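PDB 5VYQ: dTDP-4-amino-4,6-dideoxyglucose formyltransferase from Mycobacterium tuberculosis CAS/NITR204, which catalyses N-formylation of the sugar amino group of dTDP-4-amino-4,6-dideoxyglucose, probably with a formylated tetrahydrofolate as the one-carbon donor. Local coordinates for residues N100-F105 / W112-F117; E71-Y76 / D94-V99; R203-N208 / V241-V246. All blocks are in the same frame, centred on the assembly; numbering follows the deposited sequence.

Contact 1. Residues N100-F105 / W112-F117; sequences NVHPGF and WFPQVF. With LI (lithium ion), chain M; 0FX (dTDP-4-amino-4,6-dideoxyglucose), chain D; FON (N-{[4-({[(6R)-2-amino-5-formyl-4-oxo-1,4,5,6,7,8-hexahydropteridin-6-yl]methyl}amino)phenyl]carbonyl}-L-glutamic acid), chain C.
His-102 and Pro-114 meet in the formyltransferase active site, where strand 97-102 of the mixed sheet ends in an inverse gamma turn centred on Pro-103 and helix 114-121 begins. The His-102 imidazole stands with CG anti to the backbone N (chi1 172°), and chi2 58° turns its ND1-CE1 side to the lithium ion and the hexose O3G. CB and CG of His-102 lie 3.9 and 3.4 Å from the lithium, which ND1 binds at 2.5 Å. Next round the ring, CE1 is 3.1 Å from O3G, at the ring edge, and 3.6 Å from CG of Pro-114. At the tip, NE2 is 3.8 Å from that same Pro-114 CG, while Gly-104 N lies over one face, toward the rim. The sugar amine N4A, a water and Asp-137 OD1 complete the lithium site, so histidine and substrate share one ion. Pro-114 CG also packs 3.5 Å from Pro-103 O. A water within hydrogen-bonding distance of both Pro-103 O and Gln-115 OE1 may link turn to helix, where no direct hydrogen bond does. Phe-113, at the N-cap position, lays a ring face on the deoxyribose C3 and donates its backbone N-H to the hexose O2G. Gln-115 NE2, which also meets Ser-155 OG, points almost straight at the deoxyribose O3, 2.9 Å away with an N-H...O angle of 176°.

Contact 2. Residues E71-Y76 / D94-V99; sequences EIVERY and DGVRCV. With NA (sodium ion), chain G.
Val-96 is directed at Val-73, in the last turn of helix 65-75, with Gly-95 beside them, in the Rossmann-like part of the formyltransferase fold. Val-96 lies just where the chain leaves helix 90-95 for strand 97-102. One of its methyls, CG1, takes the place between backbone N and carbonyl carbon (chi1 61°) and approaches Val-73 CG2 to 4.2 Å, an apolar contact between branch ends. The other, CG2, rests 3.6 Å from Tyr-76 O, the first carbonyl beyond the helix. Val-73 comes alongside with both branches: CG1, anti to its own N at chi1 166°, sits 3.4 Å from Gly-95 O, and CG2 lies against the Gly-95 backbone. Leu-92 of helix 90-95 touches Val-73, and Val-79 of strand 78-82 touches Val-96.

No hydrogen bond passes directly between the segments; a sodium ion makes the polar link. Val-73 O and Tyr-76 O each hold it at 2.4 Å, and three waters complete the five ligands found. One of those waters gives a proton to Gly-95 O at 2.7 Å, so the chain of helix carbonyl, ion, water and glycine carbonyl runs from one segment to the other. The two protein ligands are neutral backbone oxygens at and just past the helix C-terminus, the end where a helix dipole would be negative; the cation is therefore likely to be welcome there, and segment 94-99 reaches it only in the second shell, through the water held by Gly-95 O.

Contact 3. Residues R203-N208 / V241-V246; sequences RRLDLN and VFVRVV
Leu-205 and Val-243 meet through torsions that turn one methyl of each toward the other. Leu-205 keeps CG beside its backbone N (chi1 -52°) and is extended beyond it (chi2 179°), which carries CD1 out to the strand. Val-243 has CG1 anti to its N and CG2 anti to its carbonyl carbon, and this second branch receives the leucine: CD1 of Leu-205 is 4.1 Å from CG2 of Val-243, the two side chains meeting at a slant. Both CB atoms are directed across the gap, yet the backbones stay 9.3 Å apart between the CA atoms of Leu-205 and Val-243, so side chains alone bridge it. A second, looser touch lies one residue back along the strand: Arg-203, bent at chi3 75°, brings NH2 to 4.3 Å from CE1 of Phe-242, at an oblique approach. That guanidinium has other partners: NH1 bridges to Glu-200 OE1, NE bonds Asn-230 O, and NH2 weakly Arg-229 O. Further along, Asp-206 OD1 accepts the backbone N-H of Asn-208 (N to OD1 2.9 Å) from above its carboxylate plane, an Asx turn within the loop. In this C-terminal dimerization domain Leu-220 of helix 213-222 packs on both Leu-205 and Val-243; strand 240-249 pairs with strand 231-234 and, antiparallel, with a strand of the second subunit, so the sheet runs on across the interface.

Along the chain the contacts come in series, contact 2 closing before contact 1 opens and contact 3 following last. Contacts 1 and 2 both use strand 97-102, one at its end at the active site and the other at its start beside helix 65-75; their centres lie about 24 Å apart. Contact 3 lies in the C-terminal dimerization region, its centre about 22 Å from that of contact 1, with nearest atoms about 7 Å apart and no touch. Contacts 2 and 3 sit on opposite sides of the chain's centre, about 44 Å between centres. The row thus runs from a peripheral sodium site, through the buried substrate and folate pocket, to the strand that pairs with the second subunit.

Contact 1. Residues N100-F105 / W112-F117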
loop_
_atom_site.group_PDB
_atom_site.type_symbol
_atom_site.label_atom_id
_atom_site.label_comp_id
_atom_site.label_asym_id
_atom_site.label_seq_id
_atom_site.Cartn_x
_atom_site.Cartn_y
_atom_site.Cartn_z
ATOM N N ASN A 100 1.851 1.400 -35.360
ATOM C CA ASN A 100 1.516 1.151 -33.981
ATOM C C ASN A 100 1.886 2.333 -33.102
ATOM O O ASN A 100 2.926 2.957 -33.291
ATOM C CB ASN A 100 2.310 -0.070 -33.510
ATOM C CG ASN A 100 1.853 -0.589 -32.173
ATOM O OD1 ASN A 100 0.653 -0.645 -31.878
ATOM N ND2 ASN A 100 2.801 -1.080 -31.375
ATOM N N VAL A 101 1.003 2.617 -32.154
ATOM C CA VAL A 101 1.309 3.517 -31.077
ATOM C C VAL A 101 1.431 2.716 -29.784
ATOM O O VAL A 101 0.454 2.171 -29.283
ATOM C CB VAL A 101 0.236 4.595 -30.910
ATOM C CG1 VAL A 101 0.566 5.459 -29.703
ATOM C CG2 VAL A 101 0.046 5.361 -32.210
ATOM N N HIS A 102 2.664 2.608 -29.340
ATOM C CA HIS A 102 3.056 1.653 -28.293
ATOM C C HIS A 102 3.510 2.386 -27.042
ATOM O O HIS A 102 4.435 3.250 -27.112
ATOM C CB HIS A 102 4.225 0.830 -28.770
ATOM C CG HIS A 102 4.857 -0.053 -27.742
ATOM N ND1 HIS A 102 4.164 -1.032 -27.045
ATOM C CD2 HIS A 102 6.152 -0.152 -27.354
ATOM C CE1 HIS A 102 5.008 -1.644 -26.231
ATOM N NE2 HIS A 102 6.209 -1.122 -26.392
ATOM N N PRO A 103 2.909 2.037 -25.899
ATOM C CA PRO A 103 3.283 2.691 -24.645
ATOM C C PRO A 103 4.523 2.049 -23.984
ATOM O O PRO A 103 4.540 1.722 -22.789
ATOM C CB PRO A 103 1.996 2.561 -23.814
ATOM C CG PRO A 103 1.495 1.215 -24.217
ATOM C CD PRO A 103 1.779 1.116 -25.704
ATOM N N GLY A 104 5.583 1.945 -24.781
ATOM C CA GLY A 104 6.912 1.583 -24.314
ATOM C C GLY A 104 7.944 2.344 -25.131
ATOM O O GLY A 104 7.576 2.994 -26.139
ATOM N N PHE A 105 9.193 2.354 -24.669
ATOM C CA PHE A 105 10.265 3.045 -25.411
ATOM C C PHE A 105 11.081 1.975 -26.163
ATOM O O PHE A 105 11.998 1.330 -25.618
ATOM C CB PHE A 105 11.134 3.888 -24.447
ATOM C CG PHE A 105 12.067 4.838 -25.145
ATOM C CD1 PHE A 105 13.286 4.409 -25.632
ATOM C CD2 PHE A 105 11.695 6.152 -25.327
ATOM C CE1 PHE A 105 14.142 5.333 -26.262
ATOM C CE2 PHE A 105 12.523 7.069 -25.957
ATOM C CZ PHE A 105 13.762 6.651 -26.419
ATOM N N TRP A 112 4.547 -6.645 -23.267
ATOM C CA TRP A 112 3.472 -6.467 -22.311
ATOM C C TRP A 112 3.867 -5.504 -21.181
ATOM O O TRP A 112 4.919 -5.629 -20.590
ATOM C CB TRP A 112 3.183 -7.861 -21.740
ATOM C CG TRP A 112 1.838 -8.037 -21.222
ATOM C CD1 TRP A 112 1.477 -8.067 -19.907
ATOM C CD2 TRP A 112 0.630 -8.167 -21.984
ATOM N NE1 TRP A 112 0.118 -8.249 -19.809
ATOM C CE2 TRP A 112 -0.426 -8.311 -21.063
ATOM C CE3 TRP A 112 0.340 -8.193 -23.353
ATOM C CZ2 TRP A 112 -1.764 -8.447 -21.462
ATOM C CZ3 TRP A 112 -0.997 -8.326 -23.753
ATOM C CH2 TRP A 112 -2.027 -8.458 -22.808
ATOM N N PHE A 113 2.999 -4.536 -20.916
ATOM C CA PHE A 113 3.092 -3.638 -19.767
ATOM C C PHE A 113 4.500 -3.067 -19.541
ATOM O O PHE A 113 5.123 -3.262 -18.513
ATOM C CB PHE A 113 2.581 -4.295 -18.495
ATOM C CG PHE A 113 1.174 -4.833 -18.565
ATOM C CD1 PHE A 113 0.285 -4.556 -19.606
ATOM C CD2 PHE A 113 0.699 -5.574 -17.479
ATOM C CE1 PHE A 113 -1.000 -5.070 -19.601
ATOM C CE2 PHE A 113 -0.604 -6.046 -17.426
ATOM C CZ PHE A 113 -1.462 -5.797 -18.507
ATOM N N PRO A 114 5.003 -2.347 -20.543
ATOM C CA PRO A 114 6.431 -1.975 -20.424
ATOM C C PRO A 114 6.890 -1.314 -19.117
ATOM O O PRO A 114 8.018 -1.603 -18.658
ATOM C CB PRO A 114 6.621 -1.023 -21.613
ATOM C CG PRO A 114 5.698 -1.589 -22.659
ATOM C CD PRO A 114 4.462 -2.006 -21.871
ATOM N N GLN A 115 6.116 -0.375 -18.580
ATOM C CA GLN A 115 6.560 0.393 -17.396
ATOM C C GLN A 115 6.708 -0.548 -16.183
ATOM O O GLN A 115 7.506 -0.256 -15.305
ATOM C CB GLN A 115 5.609 1.542 -17.026
ATOM C CG GLN A 115 4.236 1.198 -16.404
ATOM C CD GLN A 115 3.240 0.644 -17.378
ATOM O OE1 GLN A 115 3.444 0.697 -18.610
ATOM N NE2 GLN A 115 2.183 0.049 -16.851
ATOM N N VAL A 116 5.938 -1.632 -16.119
ATOM C CA VAL A 116 6.089 -2.601 -15.028
ATOM C C VAL A 116 7.518 -3.116 -15.022
ATOM O O VAL A 116 8.224 -3.083 -14.021
ATOM C CB VAL A 116 5.082 -3.763 -15.113
ATOM C CG1 VAL A 116 5.400 -4.786 -14.057
ATOM C CG2 VAL A 116 3.647 -3.257 -15.038
ATOM N N PHE A 117 7.978 -3.504 -16.191
ATOM C CA PHE A 117 9.273 -4.115 -16.336
ATOM C C PHE A 117 10.365 -3.051 -16.215
ATOM O O PHE A 117 11.447 -3.301 -15.613
ATOM C CB PHE A 117 9.319 -4.918 -17.652
ATOM C CG PHE A 117 8.437 -6.111 -17.640
ATOM C CD1 PHE A 117 8.901 -7.304 -17.098
ATOM C CD2 PHE A 117 7.129 -6.049 -18.117
ATOM C CE1 PHE A 117 8.131 -8.437 -17.081
ATOM C CE2 PHE A 117 6.350 -7.189 -18.079
ATOM C CZ PHE A 117 6.834 -8.364 -17.547
HETATM LI LI LI M . 2.821 -2.797 -28.186
HETATM O O4P 0FX D . -1.826 -0.180 -22.320
HETATM P P2 0FX D . -2.421 -1.379 -22.977
HETATM O O3P 0FX D . -3.591 -1.127 -23.901
HETATM O O1G 0FX D . -1.123 -2.077 -23.637
HETATM C C1G 0FX D . -1.052 -3.468 -23.893
HETATM C C2G 0FX D . 0.438 -3.823 -23.984
HETATM O O2G 0FX D . 1.028 -3.405 -22.746
HETATM C C3G 0FX D . 1.086 -3.021 -25.126
HETATM O O3G 0FX D . 2.527 -3.172 -25.135
HETATM C C4G 0FX D . 0.384 -3.371 -26.432
HETATM N N4A 0FX D . 1.002 -2.525 -27.481
HETATM C C5G 0FX D . -1.113 -3.096 -26.277
HETATM C C6G 0FX D . -1.835 -3.740 -27.459
HETATM O O5G 0FX D . -1.709 -3.740 -25.137
HETATM O OPP 0FX D . -2.836 -2.500 -21.899
HETATM P P 0FX D . -4.072 -2.536 -20.861
HETATM O O1P 0FX D . -4.512 -3.947 -20.809
HETATM O O2P 0FX D . -5.017 -1.405 -21.182
HETATM O O5 0FX D . -3.414 -2.167 -19.446
HETATM C C5 0FX D . -2.983 -0.859 -19.146
HETATM C C4 0FX D . -2.117 -0.898 -17.903
HETATM O O4 0FX D . -2.930 -1.324 -16.811
HETATM C C3 0FX D . -0.963 -1.900 -17.891
HETATM O O3 0FX D . 0.205 -1.335 -18.498
HETATM C C2 0FX D . -0.705 -2.204 -16.428
HETATM C C1 0FX D . -2.121 -2.090 -15.910
HETATM N N11 0FX D . -2.752 -3.405 -15.750
HETATM C C61 0FX D . -3.679 -3.917 -16.585
HETATM C C51 0FX D . -4.257 -5.149 -16.347
HETATM C C5A 0FX D . -5.257 -5.702 -17.331
HETATM C C21 0FX D . -2.515 -4.104 -14.568
HETATM O O21 0FX D . -1.656 -3.594 -13.717
HETATM N N31 0FX D . -3.044 -5.300 -14.310
HETATM C C41 0FX D . -3.960 -5.800 -15.171
HETATM O O41 0FX D . -4.499 -6.999 -14.871
HETATM N N1 FON C . 0.744 -7.000 -34.810
HETATM C C2 FON C . 2.025 -7.175 -35.117
HETATM N NA2 FON C . 2.330 -7.953 -36.195
HETATM N N3 FON C . 2.977 -6.605 -34.359
HETATM C C4 FON C . 2.706 -5.840 -33.274
HETATM O O4 FON C . 3.623 -5.296 -32.612
HETATM C C4A FON C . 1.295 -5.599 -32.930
HETATM N N5 FON C . 0.825 -4.876 -31.821
HETATM C C6 FON C . -0.504 -5.289 -31.339
HETATM C C7 FON C . -1.476 -5.177 -32.517
HETATM N N8 FON C . -1.001 -6.029 -33.580
HETATM C C8A FON C . 0.310 -6.233 -33.801
HETATM C C9 FON C . -0.508 -6.689 -30.686
HETATM N N10 FON C . 0.290 -6.646 -29.464
HETATM C C11 FON C . 0.929 -9.917 -26.975
HETATM C C12 FON C . 1.551 -8.693 -26.726
HETATM C C13 FON C . 1.320 -7.614 -27.573
HETATM C C14 FON C . 0.461 -7.732 -28.659
HETATM C C15 FON C . -0.166 -8.945 -28.922
HETATM C C16 FON C . 0.075 -10.031 -28.080
HETATM C C FON C . 1.200 -11.093 -26.028
HETATM O O FON C . 1.789 -10.960 -24.934
HETATM N N FON C . 0.748 -12.294 -26.402
HETATM C CA FON C . 0.842 -13.494 -25.571
HETATM C CB FON C . -0.527 -14.156 -25.341
HETATM C CG FON C . -1.466 -13.154 -24.659
HETATM C CD FON C . -2.693 -13.716 -23.968
HETATM O OE1 FON C . -2.678 -14.903 -23.581
HETATM O OE2 FON C . -3.672 -12.950 -23.765
HETATM C CT FON C . 1.806 -14.452 -26.204
HETATM O O1 FON C . 2.261 -15.341 -25.445
HETATM O O2 FON C . 2.115 -14.313 -27.414
HETATM C CP1 FON C . 1.519 -3.973 -31.268
HETATM O O3 FON C . 1.117 -3.363 -30.284
HETATM O O HOH W 1 2.532 0.873 -21.110
HETATM O O HOH W 2 2.758 -4.935 -28.106
#

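Contact 2. Residues E71-Y76 / D94-V99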
loop_
_atom_site.group_PDB
_atom_site.type_symbol
_atom_site.label_atom_id
_atom_site.label_comp_id
_atom_site.label_asym_id
_atom_site.label_seq_id
_atom_site.Cartn_x
_atom_site.Cartn_y
_atom_site.Cartn_z
ATOM N N GLU A 71 -10.417 -7.336 -47.001
ATOM C CA GLU A 71 -11.210 -6.115 -47.107
ATOM C C GLU A 71 -10.473 -4.902 -46.543
ATOM O O GLU A 71 -10.505 -3.829 -47.119
ATOM C CB GLU A 71 -12.548 -6.275 -46.391
ATOM C CG GLU A 71 -13.504 -7.177 -47.174
ATOM C CD GLU A 71 -13.222 -8.653 -46.968
ATOM O OE1 GLU A 71 -13.279 -9.403 -47.958
ATOM O OE2 GLU A 71 -12.898 -9.086 -45.838
ATOM N N ILE A 72 -9.804 -5.093 -45.422
ATOM C CA ILE A 72 -8.986 -3.995 -44.874
ATOM C C ILE A 72 -7.928 -3.502 -45.864
ATOM O O ILE A 72 -7.800 -2.295 -46.107
ATOM C CB ILE A 72 -8.375 -4.388 -43.512
ATOM C CG1 ILE A 72 -9.450 -4.614 -42.448
ATOM C CG2 ILE A 72 -7.406 -3.343 -43.043
ATOM C CD1 ILE A 72 -8.984 -5.401 -41.250
ATOM N N VAL A 73 -7.170 -4.426 -46.450
ATOM C CA VAL A 73 -6.136 -4.069 -47.388
ATOM C C VAL A 73 -6.746 -3.364 -48.608
ATOM O O VAL A 73 -6.233 -2.356 -49.075
ATOM C CB VAL A 73 -5.302 -5.311 -47.787
ATOM C CG1 VAL A 73 -4.413 -5.089 -49.019
ATOM C CG2 VAL A 73 -4.446 -5.783 -46.633
ATOM N N GLU A 74 -7.885 -3.849 -49.083
ATOM C CA GLU A 74 -8.528 -3.216 -50.237
ATOM C C GLU A 74 -9.000 -1.777 -49.953
ATOM O O GLU A 74 -8.748 -0.867 -50.754
ATOM C CB GLU A 74 -9.719 -4.048 -50.695
ATOM C CG GLU A 74 -10.577 -3.462 -51.815
ATOM C CD GLU A 74 -11.819 -4.311 -52.037
ATOM O OE1 GLU A 74 -12.923 -3.861 -51.681
ATOM O OE2 GLU A 74 -11.691 -5.443 -52.555
ATOM N N ARG A 75 -9.657 -1.582 -48.821
ATOM C CA ARG A 75 -10.387 -0.357 -48.536
ATOM C C ARG A 75 -9.616 0.768 -47.869
ATOM O O ARG A 75 -10.087 1.916 -47.910
ATOM C CB ARG A 75 -11.588 -0.701 -47.692
ATOM C CG ARG A 75 -12.469 -1.591 -48.553
ATOM C CD ARG A 75 -13.615 -2.104 -47.757
ATOM N NE ARG A 75 -14.290 -3.121 -48.559
ATOM C CZ ARG A 75 -15.180 -3.989 -48.083
ATOM N NH1 ARG A 75 -15.542 -3.955 -46.803
ATOM N NH2 ARG A 75 -15.675 -4.903 -48.926
ATOM N N TYR A 76 -8.515 0.439 -47.181
ATOM C CA TYR A 76 -7.795 1.461 -46.438
ATOM C C TYR A 76 -6.411 1.707 -47.004
ATOM O O TYR A 76 -5.837 0.825 -47.611
ATOM C CB TYR A 76 -7.715 1.128 -44.954
ATOM C CG TYR A 76 -9.058 1.055 -44.274
ATOM C CD1 TYR A 76 -9.672 2.193 -43.784
ATOM C CD2 TYR A 76 -9.703 -0.149 -44.128
ATOM C CE1 TYR A 76 -10.901 2.135 -43.178
ATOM C CE2 TYR A 76 -10.945 -0.216 -43.538
ATOM C CZ TYR A 76 -11.556 0.923 -43.056
ATOM O OH TYR A 76 -12.779 0.783 -42.407
ATOM N N ASP A 94 1.771 -6.805 -44.617
ATOM C CA ASP A 94 2.470 -6.849 -45.889
ATOM C C ASP A 94 1.695 -6.128 -46.983
ATOM O O ASP A 94 2.331 -5.776 -48.017
ATOM C CB ASP A 94 2.729 -8.283 -46.382
ATOM C CG ASP A 94 3.608 -9.140 -45.470
ATOM O OD1 ASP A 94 4.321 -8.607 -44.575
ATOM O OD2 ASP A 94 3.623 -10.363 -45.719
ATOM N N GLY A 95 0.382 -5.908 -46.780
ATOM C CA GLY A 95 -0.482 -5.375 -47.849
ATOM C C GLY A 95 -0.958 -3.947 -47.673
ATOM O O GLY A 95 -1.555 -3.343 -48.594
ATOM N N VAL A 96 -0.709 -3.366 -46.502
ATOM C CA VAL A 96 -1.050 -1.964 -46.271
ATOM C C VAL A 96 -0.110 -1.412 -45.194
ATOM O O VAL A 96 0.292 -2.182 -44.314
ATOM C CB VAL A 96 -2.522 -1.769 -45.902
ATOM C CG1 VAL A 96 -2.864 -2.506 -44.597
ATOM C CG2 VAL A 96 -2.873 -0.269 -45.912
ATOM N N ARG A 97 0.202 -0.123 -45.268
ATOM C CA ARG A 97 1.060 0.489 -44.231
ATOM C C ARG A 97 0.350 0.427 -42.892
ATOM O O ARG A 97 -0.771 0.901 -42.752
ATOM C CB ARG A 97 1.394 1.935 -44.606
ATOM C CG ARG A 97 2.478 2.543 -43.707
ATOM C CD ARG A 97 3.079 3.784 -44.342
ATOM N NE ARG A 97 2.066 4.781 -44.716
ATOM C CZ ARG A 97 1.678 5.803 -43.967
ATOM N NH1 ARG A 97 0.720 6.608 -44.381
ATOM N NH2 ARG A 97 2.235 6.040 -42.793
ATOM N N CYS A 98 0.999 -0.188 -41.895
ATOM C CA CYS A 98 0.414 -0.318 -40.583
ATOM C C CYS A 98 1.378 0.336 -39.592
ATOM O O CYS A 98 2.604 0.145 -39.669
ATOM C CB CYS A 98 0.224 -1.788 -40.176
ATOM S SG CYS A 98 -0.969 -2.715 -41.182
ATOM N N VAL A 99 0.809 1.101 -38.677
ATOM C CA VAL A 99 1.571 1.864 -37.699
ATOM C C VAL A 99 0.973 1.606 -36.337
ATOM O O VAL A 99 -0.241 1.614 -36.175
ATOM C CB VAL A 99 1.515 3.365 -38.074
ATOM C CG1 VAL A 99 2.084 4.272 -36.995
ATOM C CG2 VAL A 99 2.306 3.584 -39.341
HETATM NA NA NA G . -4.990 -0.391 -49.429
HETATM O O HOH W 3 -2.876 -1.151 -49.511
HETATM O O HOH W 4 -5.334 -0.789 -51.568
HETATM O O HOH W 5 -4.476 1.710 -50.420
#

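Contact 3. Residues R203-N208 / V241-V246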
loop_
_atom_site.group_PDB
_atom_site.type_symbol
_atom_site.label_atom_id
_atom_site.label_comp_id
_atom_site.label_asym_id
_atom_site.label_seq_id
_atom_site.Cartn_x
_atom_site.Cartn_y
_atom_site.Cartn_z
ATOM N N ARG A 203 4.097 -11.407 -10.940
ATOM C CA ARG A 203 3.020 -11.167 -9.983
ATOM C C ARG A 203 3.227 -11.875 -8.652
ATOM O O ARG A 203 2.859 -11.370 -7.585
ATOM C CB ARG A 203 1.664 -11.638 -10.537
ATOM C CG ARG A 203 1.013 -10.712 -11.555
ATOM C CD ARG A 203 -0.278 -11.298 -12.066
ATOM N NE ARG A 203 -1.296 -11.166 -11.045
ATOM C CZ ARG A 203 -2.477 -11.731 -11.098
ATOM N NH1 ARG A 203 -2.821 -12.492 -12.149
ATOM N NH2 ARG A 203 -3.327 -11.480 -10.121
ATOM N N ARG A 204 3.746 -13.081 -8.708
ATOM C CA ARG A 204 3.798 -13.948 -7.547
ATOM C C ARG A 204 5.065 -13.645 -6.784
ATOM O O ARG A 204 6.156 -13.686 -7.338
ATOM C CB ARG A 204 3.780 -15.411 -7.985
ATOM C CG ARG A 204 3.786 -16.360 -6.804
ATOM C CD ARG A 204 3.970 -17.780 -7.348
ATOM N NE ARG A 204 5.388 -17.822 -7.674
ATOM C CZ ARG A 204 6.384 -18.164 -6.850
ATOM N NH1 ARG A 204 6.172 -18.615 -5.617
ATOM N NH2 ARG A 204 7.631 -18.114 -7.307
ATOM N N LEU A 205 4.898 -13.259 -5.523
ATOM C CA LEU A 205 6.006 -12.902 -4.654
ATOM C C LEU A 205 6.420 -14.133 -3.857
ATOM O O LEU A 205 5.592 -14.711 -3.156
ATOM C CB LEU A 205 5.606 -11.829 -3.664
ATOM C CG LEU A 205 4.945 -10.580 -4.275
ATOM C CD1 LEU A 205 4.588 -9.622 -3.174
ATOM C CD2 LEU A 205 5.915 -9.967 -5.287
ATOM N N ASP A 206 7.698 -14.475 -3.921
ATOM C CA ASP A 206 8.268 -15.547 -3.098
ATOM C C ASP A 206 8.786 -14.906 -1.792
ATOM O O ASP A 206 9.730 -14.122 -1.814
ATOM C CB ASP A 206 9.437 -16.189 -3.847
ATOM C CG ASP A 206 10.053 -17.378 -3.105
ATOM O OD1 ASP A 206 9.800 -17.566 -1.902
ATOM O OD2 ASP A 206 10.809 -18.120 -3.782
ATOM N N LEU A 207 8.187 -15.291 -0.679
ATOM C CA LEU A 207 8.535 -14.719 0.618
ATOM C C LEU A 207 9.945 -15.020 1.015
ATOM O O LEU A 207 10.512 -14.269 1.797
ATOM C CB LEU A 207 7.590 -15.210 1.713
ATOM C CG LEU A 207 6.122 -14.845 1.598
ATOM C CD1 LEU A 207 5.343 -15.375 2.776
ATOM C CD2 LEU A 207 5.878 -13.369 1.330
ATOM N N ASN A 208 10.526 -16.088 0.459
ATOM C CA ASN A 208 11.942 -16.403 0.712
ATOM C C ASN A 208 12.945 -15.766 -0.228
ATOM O O ASN A 208 14.159 -15.920 -0.009
ATOM C CB ASN A 208 12.148 -17.912 0.617
ATOM C CG ASN A 208 11.175 -18.638 1.497
ATOM O OD1 ASN A 208 11.158 -18.362 2.662
ATOM N ND2 ASN A 208 10.397 -19.549 0.957
ATOM N N VAL A 241 -2.655 -13.837 -0.619
ATOM C CA VAL A 241 -2.838 -12.475 -0.166
ATOM C C VAL A 241 -2.336 -11.504 -1.240
ATOM O O VAL A 241 -1.221 -11.660 -1.671
ATOM C CB VAL A 241 -2.089 -12.213 1.150
ATOM C CG1 VAL A 241 -2.280 -10.787 1.599
ATOM C CG2 VAL A 241 -2.520 -13.171 2.284
ATOM N N PHE A 242 -3.135 -10.501 -1.550
ATOM C CA PHE A 242 -2.781 -9.491 -2.555
ATOM C C PHE A 242 -2.098 -8.295 -1.911
ATOM O O PHE A 242 -2.348 -7.959 -0.761
ATOM C CB PHE A 242 -4.030 -9.021 -3.317
ATOM C CG PHE A 242 -4.645 -10.111 -4.128
ATOM C CD1 PHE A 242 -3.998 -10.573 -5.249
ATOM C CD2 PHE A 242 -5.827 -10.721 -3.720
ATOM C CE1 PHE A 242 -4.515 -11.606 -6.010
ATOM C CE2 PHE A 242 -6.359 -11.756 -4.477
ATOM C CZ PHE A 242 -5.693 -12.206 -5.613
ATOM N N VAL A 243 -1.174 -7.649 -2.620
ATOM C CA VAL A 243 -0.351 -6.620 -1.996
ATOM C C VAL A 243 -0.211 -5.459 -2.979
ATOM O O VAL A 243 0.074 -5.702 -4.145
ATOM C CB VAL A 243 1.115 -7.065 -1.794
ATOM C CG1 VAL A 243 1.849 -6.029 -0.950
ATOM C CG2 VAL A 243 1.228 -8.435 -1.176
ATOM N N ARG A 244 -0.393 -4.229 -2.511
ATOM C CA ARG A 244 0.060 -3.059 -3.296
ATOM C C ARG A 244 0.671 -2.043 -2.354
ATOM O O ARG A 244 0.459 -2.137 -1.123
ATOM C CB ARG A 244 -1.075 -2.470 -4.129
ATOM C CG ARG A 244 -2.187 -1.860 -3.338
ATOM C CD ARG A 244 -3.282 -1.396 -4.319
ATOM N NE ARG A 244 -4.567 -1.142 -3.663
ATOM C CZ ARG A 244 -4.884 -0.042 -2.980
ATOM N NH1 ARG A 244 -4.060 0.990 -2.806
ATOM N NH2 ARG A 244 -6.087 0.030 -2.434
ATOM N N VAL A 245 1.447 -1.104 -2.891
ATOM C CA VAL A 245 2.112 -0.107 -2.066
ATOM C C VAL A 245 1.568 1.285 -2.365
ATOM O O VAL A 245 1.059 1.544 -3.450
ATOM C CB VAL A 245 3.626 -0.240 -2.250
ATOM C CG1 VAL A 245 4.054 0.175 -3.636
ATOM C CG2 VAL A 245 4.436 0.479 -1.204
ATOM N N VAL A 246 1.657 2.152 -1.368
ATOM C CA VAL A 246 1.304 3.571 -1.448
ATOM C C VAL A 246 2.570 4.350 -1.136
ATOM O O VAL A 246 3.144 4.242 -0.061
ATOM C CB VAL A 246 0.205 3.944 -0.459
ATOM C CG1 VAL A 246 -0.160 5.411 -0.573
ATOM C CG2 VAL A 246 -1.008 3.060 -0.735
#